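Local coordinates for thioredoxin domain-containing protein (Silicibacter pomeroyi, PDB 3EYT) that is of unknown function but has a thioredoxin-like fold of the AhpC/TSA family and may act as an oxidoreductase, at residues M4-Q10 with R108-Q114; I11-F15 with P80-K84; L26-V32 with E60-L66; L50-V54 with V138-L143. All coordinates share one frame; numbering follows the deposited sequence. Where two conformers were deposited one is given.

Interaction 1: residues M4-Q10 with R108-Q114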
loop_
_atom_site.group_PDB
_atom_site.type_symbol
_atom_site.label_atom_id
_atom_site.label_comp_id
_atom_site.label_asym_id
_atom_site.label_seq_id
_atom_site.Cartn_x
_atom_site.Cartn_y
_atom_site.Cartn_z
HETATM N N MSE C 4 12.890 -7.507 -32.087
HETATM C CA MSE C 4 11.586 -6.870 -31.975
HETATM C C MSE C 4 11.667 -5.482 -31.321
HETATM O O MSE C 4 12.582 -5.207 -30.556
HETATM C CB MSE C 4 10.584 -7.774 -31.250
HETATM C CG MSE C 4 11.091 -8.520 -30.033
HETATM SE SE MSE C 4 9.575 -9.529 -29.306
HETATM C CE MSE C 4 8.777 -8.075 -28.299
ATOM N N LYS C 5 10.716 -4.602 -31.634
ATOM C CA LYS C 5 10.774 -3.256 -31.056
ATOM C C LYS C 5 10.542 -3.281 -29.528
ATOM O O LYS C 5 9.737 -4.075 -29.034
ATOM C CB LYS C 5 9.827 -2.293 -31.771
ATOM C CG LYS C 5 10.488 -0.956 -32.032
ATOM C CD LYS C 5 9.471 0.128 -32.347
ATOM C CE LYS C 5 10.136 1.511 -32.274
ATOM N NZ LYS C 5 11.108 1.659 -31.117
ATOM N N ALA C 6 11.292 -2.466 -28.780
ATOM C CA ALA C 6 11.110 -2.392 -27.327
ATOM C C ALA C 6 10.064 -1.322 -26.912
ATOM O O ALA C 6 10.271 -0.135 -27.134
ATOM C CB ALA C 6 12.441 -2.189 -26.611
ATOM N N PRO C 7 8.923 -1.741 -26.317
ATOM C CA PRO C 7 7.926 -0.720 -25.926
ATOM C C PRO C 7 8.499 0.335 -24.969
ATOM O O PRO C 7 9.361 0.008 -24.152
ATOM C CB PRO C 7 6.857 -1.542 -25.195
ATOM C CG PRO C 7 6.935 -2.920 -25.885
ATOM C CD PRO C 7 8.423 -3.116 -26.124
ATOM N N GLU C 8 8.022 1.572 -25.079
ATOM C CA GLU C 8 8.403 2.645 -24.160
ATOM C C GLU C 8 8.023 2.259 -22.701
ATOM O O GLU C 8 6.968 1.676 -22.478
ATOM C CB GLU C 8 7.765 3.978 -24.617
ATOM C CG GLU C 8 8.379 4.540 -25.936
ATOM C CD GLU C 8 7.722 5.835 -26.467
ATOM O OE1 GLU C 8 6.628 6.230 -26.017
ATOM O OE2 GLU C 8 8.308 6.469 -27.374
ATOM N N LEU C 9 8.904 2.534 -21.732
ATOM C CA LEU C 9 8.635 2.250 -20.319
ATOM C C LEU C 9 7.426 3.062 -19.869
ATOM O O LEU C 9 7.300 4.247 -20.219
ATOM C CB LEU C 9 9.862 2.592 -19.468
ATOM C CG LEU C 9 11.167 1.867 -19.818
ATOM C CD1 LEU C 9 12.318 2.302 -18.870
ATOM C CD2 LEU C 9 10.990 0.364 -19.784
ATOM N N GLN C 10 6.512 2.429 -19.165
ATOM C CA GLN C 10 5.408 3.172 -18.549
ATOM C C GLN C 10 5.580 3.073 -17.042
ATOM O O GLN C 10 5.284 2.052 -16.431
ATOM C CB GLN C 10 4.044 2.628 -19.004
ATOM C CG GLN C 10 3.853 2.599 -20.557
ATOM C CD GLN C 10 2.530 1.932 -20.936
ATOM O OE1 GLN C 10 1.450 2.430 -20.625
ATOM N NE2 GLN C 10 2.619 0.783 -21.568
ATOM N N ARG C 108 1.625 -2.224 -16.535
ATOM C CA ARG C 108 1.541 -1.903 -17.976
ATOM C C ARG C 108 2.787 -2.300 -18.774
ATOM O O ARG C 108 2.670 -2.850 -19.889
ATOM C CB ARG C 108 1.217 -0.414 -18.211
ATOM C CG ARG C 108 -0.120 -0.011 -17.601
ATOM C CD ARG C 108 -0.642 1.298 -18.124
ATOM N NE ARG C 108 -0.746 1.306 -19.577
ATOM C CZ ARG C 108 -1.857 1.026 -20.258
ATOM N NH1 ARG C 108 -2.987 0.715 -19.627
ATOM N NH2 ARG C 108 -1.834 1.063 -21.579
ATOM N N THR C 109 3.966 -1.992 -18.240
ATOM C CA THR C 109 5.212 -2.306 -18.978
ATOM C C THR C 109 5.433 -3.819 -19.031
ATOM O O THR C 109 5.804 -4.401 -20.082
ATOM C CB THR C 109 6.425 -1.610 -18.334
ATOM O OG1 THR C 109 6.096 -0.238 -18.118
ATOM C CG2 THR C 109 7.680 -1.723 -19.200
HETATM N N MSE C 110 5.178 -4.467 -17.903
HETATM C CA MSE C 110 5.238 -5.920 -17.872
HETATM C C MSE C 110 4.360 -6.579 -18.953
HETATM O O MSE C 110 4.832 -7.485 -19.646
HETATM C CB MSE C 110 4.783 -6.446 -16.499
HETATM C CG MSE C 110 5.102 -7.936 -16.338
HETATM SE SE MSE C 110 4.479 -8.668 -14.638
HETATM C CE MSE C 110 5.060 -10.504 -14.959
ATOM N N ALA C 111 3.109 -6.133 -19.081
ATOM C CA ALA C 111 2.204 -6.637 -20.120
ATOM C C ALA C 111 2.699 -6.286 -21.507
ATOM O O ALA C 111 2.682 -7.132 -22.381
ATOM C CB ALA C 111 0.761 -6.130 -19.911
ATOM N N ALA C 112 3.148 -5.042 -21.716
ATOM C CA ALA C 112 3.677 -4.619 -23.021
ATOM C C ALA C 112 4.826 -5.518 -23.482
ATOM O O ALA C 112 4.955 -5.799 -24.678
ATOM C CB ALA C 112 4.161 -3.141 -22.974
ATOM N N TYR C 113 5.629 -5.995 -22.531
ATOM C CA TYR C 113 6.766 -6.828 -22.859
ATOM C C TYR C 113 6.447 -8.323 -22.923
ATOM O O TYR C 113 7.340 -9.123 -23.243
ATOM C CB TYR C 113 7.948 -6.568 -21.899
ATOM C CG TYR C 113 8.794 -5.386 -22.321
ATOM C CD1 TYR C 113 8.394 -4.069 -22.026
ATOM C CD2 TYR C 113 9.973 -5.567 -23.032
ATOM C CE1 TYR C 113 9.142 -2.981 -22.450
ATOM C CE2 TYR C 113 10.741 -4.492 -23.434
ATOM C CZ TYR C 113 10.326 -3.200 -23.144
ATOM O OH TYR C 113 11.083 -2.121 -23.560
ATOM N N GLN C 114 5.205 -8.675 -22.601
ATOM C CA GLN C 114 4.743 -10.069 -22.559
ATOM C C GLN C 114 5.621 -10.901 -21.594
ATOM O O GLN C 114 5.999 -12.036 -21.898
ATOM C CB GLN C 114 4.748 -10.656 -23.989
ATOM C CG GLN C 114 3.991 -9.745 -24.976
ATOM C CD GLN C 114 4.040 -10.241 -26.416
ATOM O OE1 GLN C 114 5.039 -10.087 -27.103
ATOM N NE2 GLN C 114 2.964 -10.841 -26.854
HETATM O O HOH W 1 0.405 -0.264 -22.998
#
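Pro7 and Gln10 lay the N-terminal segment 4-10 over helix 108-112 of the thioredoxin-like domain. Gln114, with positive phi, ends that helix in a Schellman motif. Three hydrogen bonds join the segments. Tyr113 OH donates to Pro7 O at 2.8 Å, in the carbonyl plane and on a lone pair. Gln10 N donates to Thr109 OG1, and this fixes the chain just before it enters strand 11-15. Arg108 NE donates to Gln10 OE1 at 2.7 Å. The oxygen sits at the edge of the guanidinium, close to its plane, while the amide plane is turned 63° from it. The side chain of Gln10 is extended beyond CG, which carries its amide over the first turn of the helix.

The apolar part is centred on the proline ring. Pro7 CD stands over one face of the Tyr113 ring, 3.8 Å from its centroid, in a CH-pi contact. Pro7 CB also meets Ala112 CB, at 3.8 Å. Ala6 CB lies 4.2 Å from Tyr113 CZ, and Leu9 CD2 touches Thr109 CG2. Leu122 and Ile124 of strand 120-124 also pack on Tyr113, so the ring links the segment to the sheet. Asp99 accepts from the backbone N of Thr109 and of Met110. At the polar end, a water accepts from Gln10 NE2 at 2.8 Å and weakly from Arg108 NH2.

Interaction 2: residues I11-F15 with P80-K84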
loop_
_atom_site.group_PDB
_atom_site.type_symbol
_atom_site.label_atom_id
_atom_site.label_comp_id
_atom_site.label_asym_id
_atom_site.label_seq_id
_atom_site.Cartn_x
_atom_site.Cartn_y
_atom_site.Cartn_z
ATOM N N ILE C 11 6.098 4.147 -16.463
ATOM C CA ILE C 11 6.587 4.176 -15.100
ATOM C C ILE C 11 5.746 5.163 -14.311
ATOM O O ILE C 11 5.341 6.208 -14.841
ATOM C CB ILE C 11 8.068 4.688 -15.064
ATOM C CG1 ILE C 11 8.991 3.774 -15.895
ATOM C CG2 ILE C 11 8.588 4.811 -13.631
ATOM C CD1 ILE C 11 8.865 2.284 -15.514
ATOM N N GLN C 12 5.467 4.814 -13.050
ATOM C CA GLN C 12 4.685 5.651 -12.142
ATOM C C GLN C 12 5.608 6.586 -11.323
ATOM O O GLN C 12 5.283 7.777 -11.070
ATOM C CB GLN C 12 3.902 4.738 -11.216
ATOM C CG GLN C 12 3.008 5.459 -10.226
ATOM C CD GLN C 12 3.224 4.907 -8.832
ATOM O OE1 GLN C 12 2.603 3.907 -8.405
ATOM N NE2 GLN C 12 4.129 5.526 -8.121
ATOM N N GLN C 13 6.744 6.035 -10.899
ATOM C CA GLN C 13 7.772 6.827 -10.252
ATOM C C GLN C 13 9.121 6.111 -10.293
ATOM O O GLN C 13 9.178 4.901 -10.473
ATOM C CB GLN C 13 7.382 7.095 -8.809
ATOM C CG GLN C 13 7.336 5.888 -7.928
ATOM C CD GLN C 13 6.957 6.311 -6.525
ATOM O OE1 GLN C 13 7.797 6.784 -5.794
ATOM N NE2 GLN C 13 5.677 6.207 -6.179
ATOM N N TRP C 14 10.187 6.869 -10.088
ATOM C CA TRP C 14 11.565 6.384 -10.153
ATOM C C TRP C 14 12.229 6.529 -8.789
ATOM O O TRP C 14 11.988 7.510 -8.090
ATOM C CB TRP C 14 12.346 7.242 -11.160
ATOM C CG TRP C 14 12.136 6.798 -12.586
ATOM C CD1 TRP C 14 11.308 7.379 -13.520
ATOM C CD2 TRP C 14 12.743 5.662 -13.240
ATOM N NE1 TRP C 14 11.394 6.688 -14.720
ATOM C CE2 TRP C 14 12.256 5.637 -14.575
ATOM C CE3 TRP C 14 13.689 4.700 -12.846
ATOM C CZ2 TRP C 14 12.649 4.670 -15.499
ATOM C CZ3 TRP C 14 14.080 3.720 -13.777
ATOM C CH2 TRP C 14 13.553 3.720 -15.087
ATOM N N PHE C 15 13.025 5.536 -8.408
ATOM C CA PHE C 15 13.931 5.650 -7.258
ATOM C C PHE C 15 15.368 5.685 -7.780
ATOM O O PHE C 15 15.671 5.084 -8.806
ATOM C CB PHE C 15 13.738 4.465 -6.292
ATOM C CG PHE C 15 12.424 4.498 -5.533
ATOM C CD1 PHE C 15 12.288 5.264 -4.376
ATOM C CD2 PHE C 15 11.333 3.761 -5.972
ATOM C CE1 PHE C 15 11.051 5.310 -3.688
ATOM C CE2 PHE C 15 10.123 3.776 -5.288
ATOM C CZ PHE C 15 9.975 4.563 -4.140
ATOM N N PRO C 80 5.212 1.530 -3.082
ATOM C CA PRO C 80 6.478 2.255 -3.103
ATOM C C PRO C 80 7.113 2.523 -1.729
ATOM O O PRO C 80 8.355 2.579 -1.647
ATOM C CB PRO C 80 6.109 3.576 -3.815
ATOM C CG PRO C 80 5.074 3.121 -4.869
ATOM C CD PRO C 80 4.216 2.128 -4.031
ATOM N N ILE C 81 6.314 2.703 -0.668
ATOM C CA ILE C 81 6.937 2.949 0.668
ATOM C C ILE C 81 7.728 1.685 1.060
ATOM O O ILE C 81 8.824 1.765 1.625
ATOM C CB ILE C 81 5.917 3.357 1.753
ATOM C CG1 ILE C 81 6.609 3.703 3.068
ATOM C CG2 ILE C 81 4.878 2.259 2.010
ATOM C CD1 ILE C 81 5.671 4.232 4.104
ATOM N N SER C 82 7.183 0.520 0.720
ATOM C CA SER C 82 7.887 -0.739 0.981
ATOM C C SER C 82 9.116 -0.943 0.122
ATOM O O SER C 82 10.158 -1.425 0.601
ATOM C CB SER C 82 6.933 -1.925 0.861
ATOM O OG SER C 82 6.063 -1.963 1.984
ATOM N N LEU C 83 8.992 -0.609 -1.159
ATOM C CA LEU C 83 10.095 -0.680 -2.114
ATOM C C LEU C 83 11.256 0.210 -1.731
ATOM O O LEU C 83 12.396 -0.216 -1.836
ATOM C CB LEU C 83 9.629 -0.279 -3.529
ATOM C CG LEU C 83 10.733 -0.354 -4.606
ATOM C CD1 LEU C 83 11.264 -1.787 -4.733
ATOM C CD2 LEU C 83 10.235 0.158 -5.954
ATOM N N LYS C 84 10.966 1.451 -1.310
ATOM C CA LYS C 84 12.013 2.383 -0.856
ATOM C C LYS C 84 12.892 1.748 0.250
ATOM O O LYS C 84 14.129 1.810 0.191
ATOM C CB LYS C 84 11.369 3.689 -0.349
ATOM C CG LYS C 84 12.360 4.845 -0.262
ATOM C CD LYS C 84 11.668 6.101 0.233
ATOM C CE LYS C 84 12.586 7.278 0.051
ATOM N NZ LYS C 84 12.576 8.031 1.323
#
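Phe15 reaches from strand 13-15 to the first turn of helix 80-89 and carries the tight part of this contact. Its CG is anti to the carbonyl carbon (chi1 -71°), and the ring extends from there toward the helix. Three residues at the start of the helix, Pro80, Leu83 and Lys84, meet the ring. Leu83 CD2 is 3.7 Å from Phe15 CE2. Lys84 CG is 3.7 Å from Phe15 CE1, across the ring from Leu83. At the far end, Phe15 CZ comes 3.6 Å from Pro80 O and 4.0 Å from Pro80 CB. Pro80 O is already engaged as the acceptor of Lys84 N in the helix. With an alanine here in place of Phe15 the ring is gone, and Leu83 CD2 and the Lys84 methylenes would probably be left without their partner on the strand.

The rest is looser and more polar. Lys84 is exposed, and the end of its side chain leads away from the strand. Gln13 is extended beyond CG and lays its amide against the proline ring, with NE2 3.4 Å from Pro80 CG. Gln12 adds little within the chain, and packs on Pro80 of the second subunit.

The short axes of strand and helix run 10.5 Å apart at 15°, nearly parallel. Helix 80-89 thus packs against an edge strand of the thioredoxin-like sheet. Strand 11-15 is one of the two outermost strands within this chain, antiparallel to strand 96-99, whose Val98 lies against both Phe15 and Leu83. Helix 80-89 follows strand 63-69, and its Leu83 also packs on His69 of that strand.

Interaction 3: residues L26-V32 with E60-L66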
loop_
_atom_site.group_PDB
_atom_site.type_symbol
_atom_site.label_atom_id
_atom_site.label_comp_id
_atom_site.label_asym_id
_atom_site.label_seq_id
_atom_site.Cartn_x
_atom_site.Cartn_y
_atom_site.Cartn_z
ATOM N N LEU C 26 18.197 6.860 -23.427
ATOM C CA LEU C 26 19.298 5.911 -23.263
ATOM C C LEU C 26 19.772 5.344 -24.602
ATOM O O LEU C 26 20.605 4.444 -24.633
ATOM C CB LEU C 26 18.897 4.785 -22.298
ATOM C CG LEU C 26 18.630 5.165 -20.836
ATOM C CD1 LEU C 26 18.083 3.981 -20.058
ATOM C CD2 LEU C 26 19.860 5.738 -20.130
ATOM N N ARG C 27 19.220 5.877 -25.694
ATOM C CA ARG C 27 19.651 5.548 -27.052
ATOM C C ARG C 27 21.168 5.584 -27.166
ATOM O O ARG C 27 21.812 6.539 -26.727
ATOM C CB ARG C 27 19.056 6.535 -28.056
ATOM C CG ARG C 27 17.626 6.241 -28.417
ATOM C CD ARG C 27 17.546 5.119 -29.417
ATOM N NE ARG C 27 16.393 4.288 -29.135
ATOM C CZ ARG C 27 15.141 4.721 -29.158
ATOM N NH1 ARG C 27 14.157 3.885 -28.876
ATOM N NH2 ARG C 27 14.870 5.989 -29.439
ATOM N N GLY C 28 21.729 4.536 -27.757
ATOM C CA GLY C 28 23.197 4.429 -27.939
ATOM C C GLY C 28 23.926 3.628 -26.864
ATOM O O GLY C 28 25.079 3.227 -27.051
ATOM N N LYS C 29 23.267 3.425 -25.726
ATOM C CA LYS C 29 23.744 2.508 -24.680
ATOM C C LYS C 29 23.008 1.199 -24.846
ATOM O O LYS C 29 21.852 1.175 -25.287
ATOM C CB LYS C 29 23.403 3.008 -23.276
ATOM C CG LYS C 29 24.145 4.239 -22.819
ATOM C CD LYS C 29 23.407 4.827 -21.628
ATOM C CE LYS C 29 24.096 6.074 -21.109
ATOM N NZ LYS C 29 25.537 5.819 -20.917
ATOM N N VAL C 30 23.695 0.115 -24.512
ATOM C CA VAL C 30 23.044 -1.160 -24.306
ATOM C C VAL C 30 22.317 -1.021 -22.952
ATOM O O VAL C 30 22.831 -0.431 -22.001
ATOM C CB VAL C 30 24.078 -2.314 -24.348
ATOM C CG1 VAL C 30 23.464 -3.637 -23.911
ATOM C CG2 VAL C 30 24.661 -2.432 -25.766
ATOM N N ILE C 31 21.082 -1.491 -22.895
ATOM C CA ILE C 31 20.289 -1.348 -21.675
ATOM C C ILE C 31 19.929 -2.732 -21.138
ATOM O O ILE C 31 19.454 -3.611 -21.896
ATOM C CB ILE C 31 19.008 -0.528 -21.945
ATOM C CG1 ILE C 31 19.351 0.773 -22.680
ATOM C CG2 ILE C 31 18.233 -0.258 -20.650
ATOM C CD1 ILE C 31 18.145 1.461 -23.277
ATOM N N VAL C 32 20.191 -2.941 -19.851
ATOM C CA VAL C 32 19.807 -4.173 -19.170
ATOM C C VAL C 32 18.709 -3.808 -18.190
ATOM O O VAL C 32 18.906 -2.953 -17.327
ATOM C CB VAL C 32 20.992 -4.771 -18.372
ATOM C CG1 VAL C 32 20.566 -6.028 -17.628
ATOM C CG2 VAL C 32 22.171 -5.072 -19.301
ATOM N N GLU C 60 29.226 2.557 -16.845
ATOM C CA GLU C 60 27.976 3.315 -16.918
ATOM C C GLU C 60 27.849 4.059 -18.234
ATOM O O GLU C 60 26.735 4.331 -18.681
ATOM C CB GLU C 60 27.875 4.339 -15.779
ATOM C CG GLU C 60 28.429 3.883 -14.425
ATOM C CD GLU C 60 27.372 3.541 -13.369
ATOM O OE1 GLU C 60 26.148 3.560 -13.673
ATOM O OE2 GLU C 60 27.788 3.247 -12.216
ATOM N N ASP C 61 28.973 4.410 -18.860
ATOM C CA ASP C 61 28.874 5.155 -20.117
ATOM C C ASP C 61 28.415 4.249 -21.254
ATOM O O ASP C 61 27.826 4.723 -22.226
ATOM C CB ASP C 61 30.187 5.875 -20.468
ATOM C CG ASP C 61 31.291 4.923 -20.865
ATOM O OD1 ASP C 61 31.253 3.737 -20.481
ATOM O OD2 ASP C 61 32.221 5.364 -21.575
ATOM N N LYS C 62 28.660 2.951 -21.120
ATOM C CA LYS C 62 28.347 2.018 -22.190
ATOM C C LYS C 62 27.076 1.214 -21.949
ATOM O O LYS C 62 26.342 0.924 -22.900
ATOM C CB LYS C 62 29.517 1.073 -22.421
ATOM C CG LYS C 62 30.738 1.748 -23.040
ATOM C CD LYS C 62 31.891 0.745 -23.212
ATOM C CE LYS C 62 33.228 1.419 -23.603
ATOM N NZ LYS C 62 32.989 2.487 -24.613
ATOM N N VAL C 63 26.830 0.852 -20.685
ATOM C CA VAL C 63 25.715 -0.022 -20.313
ATOM C C VAL C 63 24.889 0.659 -19.222
ATOM O O VAL C 63 25.424 1.079 -18.174
ATOM C CB VAL C 63 26.217 -1.404 -19.818
ATOM C CG1 VAL C 63 25.036 -2.303 -19.330
ATOM C CG2 VAL C 63 27.016 -2.096 -20.919
ATOM N N ALA C 64 23.601 0.818 -19.488
ATOM C CA ALA C 64 22.669 1.259 -18.442
ATOM C C ALA C 64 22.009 0.033 -17.815
ATOM O O ALA C 64 21.584 -0.891 -18.528
ATOM C CB ALA C 64 21.594 2.216 -19.024
ATOM N N VAL C 65 21.910 0.023 -16.491
ATOM C CA VAL C 65 21.217 -1.029 -15.775
ATOM C C VAL C 65 20.067 -0.379 -15.007
ATOM O O VAL C 65 20.275 0.558 -14.236
ATOM C CB VAL C 65 22.148 -1.786 -14.775
ATOM C CG1 VAL C 65 21.352 -2.849 -13.958
ATOM C CG2 VAL C 65 23.300 -2.453 -15.492
ATOM N N LEU C 66 18.864 -0.882 -15.244
ATOM C CA LEU C 66 17.620 -0.331 -14.678
ATOM C C LEU C 66 16.894 -1.452 -13.972
ATOM O O LEU C 66 16.888 -2.570 -14.474
ATOM C CB LEU C 66 16.671 0.139 -15.785
ATOM C CG LEU C 66 17.224 1.132 -16.801
ATOM C CD1 LEU C 66 16.131 1.596 -17.716
ATOM C CD2 LEU C 66 17.927 2.314 -16.065
HETATM O O HOH W 2 27.140 1.256 -25.488
#
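Lys29 has CG anti to its carbonyl carbon (chi1 -69°) and an extended chain that bends only at its end (chi4 -50°), which places NZ beside the carbonyls of Glu60 and Asp61. NZ donates to both oxygens, each at 2.9 Å. The bond to Glu60 O lies in the carbonyl plane, on a lone pair. The one to Asp61 O comes from above the plane, 59° out of it. A leucine at Lys29 would probably leave these two carbonyls without their shared donor and free the turn before strand 63-69 to shift. The carboxylate of Glu60 is paired instead with Arg55.

Past this end the chains run as parallel strands, the two strands of the beta-alpha-beta unit whose helix is 41-57, in the centre of the thioredoxin-like sheet. Val30 pairs with Val63, Ile31 with Ala64, and Val32 with Val65. Val32 N donates to Ala64 O at 2.8 Å. Its own carbonyl accepts from Leu66 N, and Val30 O accepts from Ala64 N.

On the face with Ile31 and Ala64, Leu26 CD1 meets Leu66 CD1 tip to tip at 3.9 Å and Ala64 CB at 4.1 Å. On the face with Val30, Val63 and Val65, Val32 CG2 touches Val63 CG1 at 4.0 Å, and Val54 of helix 41-57 covers Val32 and Val65. A water donates to both Gly28 O and Lys62 O.

Interaction 4: residues L50-V54 with V138-L143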
loop_
_atom_site.group_PDB
_atom_site.type_symbol
_atom_site.label_atom_id
_atom_site.label_comp_id
_atom_site.label_asym_id
_atom_site.label_seq_id
_atom_site.Cartn_x
_atom_site.Cartn_y
_atom_site.Cartn_z
ATOM N N LEU C 50 22.189 -10.587 -9.772
ATOM C CA LEU C 50 22.685 -10.575 -11.163
ATOM C C LEU C 50 22.763 -9.151 -11.736
ATOM O O LEU C 50 23.754 -8.784 -12.353
ATOM C CB LEU C 50 21.834 -11.472 -12.063
ATOM C CG LEU C 50 22.168 -11.455 -13.557
ATOM C CD1 LEU C 50 23.606 -11.951 -13.823
ATOM C CD2 LEU C 50 21.143 -12.287 -14.364
ATOM N N ALA C 51 21.710 -8.349 -11.524
ATOM C CA ALA C 51 21.699 -6.980 -12.022
ATOM C C ALA C 51 22.869 -6.173 -11.428
ATOM O O ALA C 51 23.501 -5.384 -12.137
ATOM C CB ALA C 51 20.364 -6.303 -11.735
ATOM N N GLN C 52 23.164 -6.387 -10.152
ATOM C CA GLN C 52 24.277 -5.703 -9.506
ATOM C C GLN C 52 25.652 -6.119 -10.042
ATOM O O GLN C 52 26.568 -5.300 -10.078
ATOM C CB GLN C 52 24.201 -5.895 -7.997
ATOM C CG GLN C 52 22.965 -5.248 -7.394
ATOM C CD GLN C 52 22.922 -5.366 -5.902
ATOM O OE1 GLN C 52 22.891 -6.462 -5.363
ATOM N NE2 GLN C 52 22.891 -4.246 -5.226
ATOM N N LYS C 53 25.776 -7.380 -10.455
ATOM C CA LYS C 53 27.005 -7.890 -11.105
ATOM C C LYS C 53 27.203 -7.247 -12.450
ATOM O O LYS C 53 28.305 -6.812 -12.766
ATOM C CB LYS C 53 26.953 -9.416 -11.264
ATOM C CG LYS C 53 27.215 -10.147 -9.960
ATOM C CD LYS C 53 26.915 -11.617 -10.090
ATOM C CE LYS C 53 27.314 -12.334 -8.820
ATOM N NZ LYS C 53 26.805 -13.740 -8.805
ATOM N N VAL C 54 26.116 -7.178 -13.236
ATOM C CA VAL C 54 26.156 -6.496 -14.523
ATOM C C VAL C 54 26.585 -5.052 -14.322
ATOM O O VAL C 54 27.472 -4.557 -15.043
ATOM C CB VAL C 54 24.790 -6.589 -15.262
ATOM C CG1 VAL C 54 24.785 -5.734 -16.537
ATOM C CG2 VAL C 54 24.464 -8.092 -15.577
ATOM N N VAL C 138 19.689 -17.203 -15.226
ATOM C CA VAL C 138 20.441 -16.768 -16.406
ATOM C C VAL C 138 21.925 -17.111 -16.259
ATOM O O VAL C 138 22.546 -16.792 -15.230
ATOM C CB VAL C 138 20.305 -15.252 -16.662
ATOM C CG1 VAL C 138 20.787 -14.931 -18.067
ATOM C CG2 VAL C 138 18.848 -14.808 -16.517
ATOM N N SER C 139 22.473 -17.752 -17.288
ATOM C CA SER C 139 23.900 -18.008 -17.377
ATOM C C SER C 139 24.654 -16.685 -17.490
ATOM O O SER C 139 24.473 -15.937 -18.454
ATOM C CB SER C 139 24.203 -18.848 -18.607
ATOM O OG SER C 139 25.568 -18.726 -18.952
ATOM N N GLU C 140 25.500 -16.412 -16.499
ATOM C CA GLU C 140 26.377 -15.243 -16.544
ATOM C C GLU C 140 27.342 -15.242 -17.748
ATOM O O GLU C 140 27.574 -14.181 -18.355
ATOM C CB GLU C 140 27.150 -15.111 -15.240
ATOM C CG GLU C 140 26.328 -14.426 -14.184
ATOM C CD GLU C 140 26.960 -14.524 -12.818
ATOM O OE1 GLU C 140 28.195 -14.357 -12.724
ATOM O OE2 GLU C 140 26.211 -14.770 -11.834
ATOM N N LEU C 141 27.903 -16.403 -18.089
ATOM C CA LEU C 141 28.734 -16.496 -19.307
ATOM C C LEU C 141 27.935 -16.099 -20.548
ATOM O O LEU C 141 28.423 -15.345 -21.408
ATOM C CB LEU C 141 29.329 -17.901 -19.505
ATOM C CG LEU C 141 30.565 -18.235 -18.652
ATOM C CD1 LEU C 141 30.838 -19.706 -18.689
ATOM C CD2 LEU C 141 31.790 -17.428 -19.149
ATOM N N LEU C 142 26.709 -16.590 -20.663
ATOM C CA LEU C 142 25.969 -16.313 -21.913
ATOM C C LEU C 142 25.432 -14.891 -21.945
ATOM O O LEU C 142 25.425 -14.269 -23.012
ATOM C CB LEU C 142 24.880 -17.361 -22.191
ATOM C CG LEU C 142 25.463 -18.765 -22.481
ATOM C CD1 LEU C 142 24.439 -19.887 -22.232
ATOM C CD2 LEU C 142 26.126 -18.914 -23.864
ATOM N N LEU C 143 25.037 -14.359 -20.785
ATOM C CA LEU C 143 24.612 -12.953 -20.702
ATOM C C LEU C 143 25.751 -11.975 -21.011
ATOM O O LEU C 143 25.548 -10.972 -21.713
ATOM C CB LEU C 143 24.012 -12.624 -19.324
ATOM C CG LEU C 143 23.512 -11.181 -19.142
ATOM C CD1 LEU C 143 22.369 -10.865 -20.139
ATOM C CD2 LEU C 143 23.064 -10.891 -17.690
#
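The carboxylate of Glu140 is the flat group that crosses this contact, and Lys53 meets it on the syn side of OE2. NZ stands 24° out of the carboxylate plane. The salt bridge is long, 3.3 Å between Lys53 NZ and Glu140 OE2. The two side chains cross at about a right angle, and Lys53 CD also lies 3.7 Å from Glu140 OE2. Both residues are exposed.

The rest of the contact is apolar and centres on Leu50. With CG anti to the backbone N (chi1 175°), its side chain points at segment 138-143, and its two methyls meet different partners. CD1 lies 3.7 Å from Glu140 CG, so the aliphatic stem of the glutamate packs on the leucine while its head serves the lysine. The same methyl meets Leu143 CD2 tip to tip at 4.0 Å. CD2 turns to Val138 and comes 3.8 Å from its CB.

The contact joins two helices of the thioredoxin-like fold, 41-57 and the C-terminal 140-151. Both pack on strand 120-124, where Leu121 touches Leu50 and Leu143. Deeper in, Val54 CG2 reaches Leu143 CD2 at 3.8 Å, and Val54 also packs on Val32 of strand 30-36. Ser139 is the N-cap of helix 140-151. Its OG accepts from Leu142 N at 3.0 Å, with an angle of 159° at the hydrogen.

Interaction 3 is the buried core: backbone bonds of two central strands with aliphatic side chains on both faces. The other three are partly buried. Interaction 4 packs helix 41-57, the crossover between the strands of interaction 3, against the C-terminal helix. The two meet where Val54 CG1 touches Val65 CG2 at 3.7 Å. Interactions 1 and 2 are joined through the chain at Gln10 and Ile11, and both touch Leu66 of interaction 3, by Leu9 and Trp14. Interaction 1 relies on side-chain hydrogen bonds and a CH-pi contact, interaction 2 on one aromatic ring, and interaction 4 on leucine packing beside an exposed salt bridge. Interactions 1 and 4 lie on opposite sides of the chain's centre.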